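Long-range contact in periplasmic binding protein (Agrobacterium tumefaciens str. B6, PDB 5L9G), which binds the opine mannopine in the periplasm and probably delivers it to an ABC transporter for import into the bacterium: residues S274-P283 against A291-Y301. Numbering follows the deposited sequence.
Sequences SKAEYQKDLP and ANMKAYDLAKY. With EDO (1,2-ethanediol), chain H.
Gln279 OE1 is gripped by two successive backbone amides: Asn292 N donates almost straight (2.9 Å, 174°), while Ala291 N, although close, makes a strongly bent, weak bond. The Gln279 chain bends sharply at chi2 (-92°), which swings the amide toward 291-292; its NE2 donates to Asn118 O of strand 115-128, so both ends of this buried amide are satisfied. Asn292 lies across Gln279, its CB against Gln279 CG and the two amide planes 29° apart. The Asn292 amide works in both directions: ND2 donates within its own amide plane to Ser274 O at 3.0 Å, and OD1 accepts from Lys294 N, a capping bond in the turn that leads into helix 294-299. The contact thus joins two short helices, 276-279 and 294-299, on the outer side of one lobe of the periplasmic binding protein fold; the chain between them passes through strand 289-290, which pairs with strand 115-128. Where the two segments come closest, Ala295 CB sits 3.5 Å from Lys280 N, and Ala276 CB meets Lys294 CB and Leu298 CD1. The Lys280 chain passes Leu298 at about a right angle, CD against CB, before NZ turns back to Glu277 O and a salt bridge with Asp281. A 1,2-ethanediol, probably a remnant of the crystallisation medium, takes a hydrogen bond from Ala276 N beside Asn292. At the other end Tyr301 OH donates to Lys280 O (2.7 Å), tilted from the carbonyl plane, and Pro283 CG packs 3.7 Å from Tyr301 CE1, with Ala299 CB over one face of the ring, toward the rim.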
loop_
_atom_site.group_PDB
_atom_site.type_symbol
_atom_site.label_atom_id
_atom_site.label_comp_id
_atom_site.label_asym_id
_atom_site.label_seq_id
_atom_site.Cartn_x
_atom_site.Cartn_y
_atom_site.Cartn_z
ATOM N N SER A 274 7.621 -13.476 -9.838
ATOM C CA SER A 274 6.331 -13.839 -9.230
ATOM C C SER A 274 6.346 -15.262 -8.650
ATOM O O SER A 274 5.406 -15.649 -7.943
ATOM C CB SER A 274 5.203 -13.710 -10.251
ATOM O OG SER A 274 5.025 -12.375 -10.689
ATOM N N LYS A 275 7.400 -16.039 -8.960
ATOM C CA LYS A 275 7.559 -17.430 -8.515
ATOM C C LYS A 275 7.655 -17.583 -6.999
ATOM O O LYS A 275 8.196 -16.706 -6.333
ATOM C CB LYS A 275 8.740 -18.109 -9.210
ATOM C CG LYS A 275 8.459 -18.462 -10.673
ATOM C CD LYS A 275 9.687 -19.082 -11.328
ATOM C CE LYS A 275 9.366 -19.666 -12.680
ATOM N NZ LYS A 275 10.589 -20.187 -13.354
ATOM N N ALA A 276 7.128 -18.705 -6.464
ATOM C CA ALA A 276 7.105 -19.047 -5.032
ATOM C C ALA A 276 8.505 -19.021 -4.377
ATOM O O ALA A 276 8.639 -18.569 -3.231
ATOM C CB ALA A 276 6.475 -20.421 -4.855
ATOM N N GLU A 277 9.538 -19.498 -5.123
ATOM C CA GLU A 277 10.944 -19.564 -4.705
ATOM C C GLU A 277 11.539 -18.188 -4.343
ATOM O O GLU A 277 12.512 -18.139 -3.583
ATOM C CB GLU A 277 11.808 -20.295 -5.755
ATOM C CG GLU A 277 11.981 -19.555 -7.071
ATOM C CD GLU A 277 12.454 -20.413 -8.222
ATOM O OE1 GLU A 277 13.677 -20.470 -8.485
ATOM O OE2 GLU A 277 11.579 -21.014 -8.882
ATOM N N TYR A 278 10.984 -17.095 -4.909
ATOM C CA TYR A 278 11.417 -15.718 -4.619
ATOM C C TYR A 278 10.498 -15.098 -3.586
ATOM O O TYR A 278 10.979 -14.466 -2.643
ATOM C CB TYR A 278 11.446 -14.857 -5.893
ATOM C CG TYR A 278 12.288 -15.462 -6.993
ATOM C CD1 TYR A 278 13.678 -15.499 -6.894
ATOM C CD2 TYR A 278 11.698 -16.043 -8.108
ATOM C CE1 TYR A 278 14.457 -16.100 -7.884
ATOM C CE2 TYR A 278 12.469 -16.619 -9.117
ATOM C CZ TYR A 278 13.847 -16.652 -8.997
ATOM O OH TYR A 278 14.612 -17.237 -9.975
ATOM N N GLN A 279 9.170 -15.280 -3.771
ATOM C CA GLN A 279 8.116 -14.775 -2.886
ATOM C C GLN A 279 8.319 -15.193 -1.420
ATOM O O GLN A 279 8.048 -14.396 -0.519
ATOM C CB GLN A 279 6.747 -15.237 -3.408
ATOM C CG GLN A 279 6.209 -14.368 -4.545
ATOM C CD GLN A 279 5.336 -13.262 -3.994
ATOM O OE1 GLN A 279 4.347 -13.515 -3.297
ATOM N NE2 GLN A 279 5.712 -12.006 -4.232
ATOM N N LYS A 280 8.838 -16.418 -1.184
ATOM C CA LYS A 280 9.102 -16.940 0.165
ATOM C C LYS A 280 10.052 -16.039 0.987
ATOM O O LYS A 280 9.923 -15.989 2.211
ATOM C CB LYS A 280 9.636 -18.393 0.109
ATOM C CG LYS A 280 11.098 -18.529 -0.357
ATOM C CD LYS A 280 11.611 -19.969 -0.410
ATOM C CE LYS A 280 13.106 -20.037 -0.166
ATOM N NZ LYS A 280 13.896 -19.312 -1.195
ATOM N N ASP A 281 10.989 -15.336 0.310
ATOM C CA ASP A 281 11.993 -14.470 0.947
ATOM C C ASP A 281 11.558 -13.029 1.156
ATOM O O ASP A 281 12.244 -12.281 1.866
ATOM C CB ASP A 281 13.309 -14.498 0.156
ATOM C CG ASP A 281 13.947 -15.864 0.146
ATOM O OD1 ASP A 281 14.088 -16.460 1.235
ATOM O OD2 ASP A 281 14.307 -16.337 -0.951
ATOM N N LEU A 282 10.437 -12.621 0.540
ATOM C CA LEU A 282 9.942 -11.248 0.656
ATOM C C LEU A 282 9.824 -10.732 2.115
ATOM O O LEU A 282 10.255 -9.592 2.359
ATOM C CB LEU A 282 8.613 -11.090 -0.107
ATOM C CG LEU A 282 8.180 -9.671 -0.444
ATOM C CD1 LEU A 282 9.292 -8.880 -1.166
ATOM C CD2 LEU A 282 6.866 -9.692 -1.256
ATOM N N PRO A 283 9.338 -11.528 3.109
ATOM C CA PRO A 283 9.244 -10.991 4.479
ATOM C C PRO A 283 10.439 -11.302 5.389
ATOM O O PRO A 283 10.297 -11.175 6.609
ATOM C CB PRO A 283 7.964 -11.654 5.025
ATOM C CG PRO A 283 7.690 -12.834 4.125
ATOM C CD PRO A 283 8.733 -12.878 3.043
ATOM N N ALA A 291 2.106 -12.761 -1.760
ATOM C CA ALA A 291 0.782 -13.012 -2.365
ATOM C C ALA A 291 0.698 -14.431 -2.944
ATOM O O ALA A 291 -0.392 -14.996 -3.024
ATOM C CB ALA A 291 0.481 -11.984 -3.449
ATOM N N ASN A 292 1.843 -15.007 -3.341
ATOM C CA ASN A 292 1.876 -16.365 -3.892
ATOM C C ASN A 292 1.705 -17.383 -2.749
ATOM O O ASN A 292 2.598 -17.534 -1.915
ATOM C CB ASN A 292 3.176 -16.606 -4.669
ATOM C CG ASN A 292 3.184 -17.875 -5.486
ATOM O OD1 ASN A 292 2.532 -18.868 -5.158
ATOM N ND2 ASN A 292 3.948 -17.880 -6.557
ATOM N N MET A 293 0.540 -18.063 -2.716
ATOM C CA MET A 293 0.151 -19.067 -1.715
ATOM C C MET A 293 1.195 -20.177 -1.548
ATOM O O MET A 293 1.370 -20.696 -0.445
ATOM C CB MET A 293 -1.210 -19.698 -2.086
ATOM C CG MET A 293 -2.384 -18.752 -1.947
ATOM S SD MET A 293 -3.931 -19.323 -2.730
ATOM C CE MET A 293 -5.038 -18.025 -2.139
ATOM N N LYS A 294 1.877 -20.549 -2.648
ATOM C CA LYS A 294 2.918 -21.573 -2.641
ATOM C C LYS A 294 4.152 -21.166 -1.806
ATOM O O LYS A 294 4.838 -22.051 -1.299
ATOM C CB LYS A 294 3.321 -21.968 -4.067
ATOM C CG LYS A 294 2.219 -22.662 -4.867
ATOM C CD LYS A 294 2.592 -22.796 -6.350
ATOM C CE LYS A 294 3.371 -24.051 -6.671
ATOM N NZ LYS A 294 3.703 -24.137 -8.119
ATOM N N ALA A 295 4.420 -19.853 -1.632
ATOM C CA ALA A 295 5.550 -19.362 -0.828
ATOM C C ALA A 295 5.457 -19.792 0.655
ATOM O O ALA A 295 6.488 -20.066 1.273
ATOM C CB ALA A 295 5.662 -17.847 -0.927
ATOM N N TYR A 296 4.232 -19.882 1.199
ATOM C CA TYR A 296 3.966 -20.293 2.581
ATOM C C TYR A 296 4.388 -21.737 2.852
ATOM O O TYR A 296 4.952 -22.012 3.913
ATOM C CB TYR A 296 2.489 -20.065 2.942
ATOM C CG TYR A 296 2.132 -18.599 3.011
ATOM C CD1 TYR A 296 1.714 -17.908 1.876
ATOM C CD2 TYR A 296 2.267 -17.884 4.198
ATOM C CE1 TYR A 296 1.436 -16.544 1.921
ATOM C CE2 TYR A 296 1.984 -16.521 4.257
ATOM C CZ TYR A 296 1.575 -15.855 3.115
ATOM O OH TYR A 296 1.299 -14.514 3.172
ATOM N N ASP A 297 4.156 -22.640 1.871
ATOM C CA ASP A 297 4.524 -24.058 1.933
ATOM C C ASP A 297 6.050 -24.209 1.953
ATOM O O ASP A 297 6.563 -25.084 2.650
ATOM C CB ASP A 297 3.936 -24.838 0.730
ATOM C CG ASP A 297 2.471 -24.579 0.368
ATOM O OD1 ASP A 297 1.768 -23.893 1.154
ATOM O OD2 ASP A 297 2.027 -25.062 -0.703
ATOM N N LEU A 298 6.769 -23.335 1.210
ATOM C CA LEU A 298 8.236 -23.356 1.118
ATOM C C LEU A 298 8.953 -22.752 2.325
ATOM O O LEU A 298 9.964 -23.305 2.767
ATOM C CB LEU A 298 8.738 -22.658 -0.164
ATOM C CG LEU A 298 8.352 -23.250 -1.524
ATOM C CD1 LEU A 298 8.768 -22.314 -2.638
ATOM C CD2 LEU A 298 8.998 -24.624 -1.757
ATOM N N ALA A 299 8.460 -21.603 2.830
ATOM C CA ALA A 299 9.098 -20.870 3.929
ATOM C C ALA A 299 8.752 -21.354 5.342
ATOM O O ALA A 299 9.583 -21.200 6.243
ATOM C CB ALA A 299 8.804 -19.390 3.800
ATOM N N LYS A 300 7.529 -21.898 5.541
ATOM C CA LYS A 300 7.002 -22.412 6.821
ATOM C C LYS A 300 7.183 -21.400 7.982
ATOM O O LYS A 300 7.767 -21.744 9.011
ATOM C CB LYS A 300 7.591 -23.807 7.156
ATOM C CG LYS A 300 7.330 -24.875 6.091
ATOM C CD LYS A 300 7.908 -26.233 6.480
ATOM C CE LYS A 300 7.727 -27.268 5.393
ATOM N NZ LYS A 300 8.739 -27.145 4.311
ATOM N N TYR A 301 6.698 -20.146 7.789
ATOM C CA TYR A 301 6.800 -19.043 8.755
ATOM C C TYR A 301 6.318 -19.412 10.164
ATOM O O TYR A 301 5.287 -20.075 10.311
ATOM C CB TYR A 301 6.044 -17.790 8.269
ATOM C CG TYR A 301 6.391 -17.338 6.867
ATOM C CD1 TYR A 301 7.612 -16.729 6.590
ATOM C CD2 TYR A 301 5.474 -17.464 5.827
ATOM C CE1 TYR A 301 7.930 -16.296 5.302
ATOM C CE2 TYR A 301 5.776 -17.029 4.537
ATOM C CZ TYR A 301 7.004 -16.444 4.279
ATOM O OH TYR A 301 7.302 -16.029 3.006
HETATM C C1 EDO H . 4.111 -19.132 -9.258
HETATM O O1 EDO H . 4.119 -18.035 -10.187
HETATM C C2 EDO H . 5.403 -19.958 -9.311
HETATM O O2 EDO H . 5.495 -20.800 -8.188
#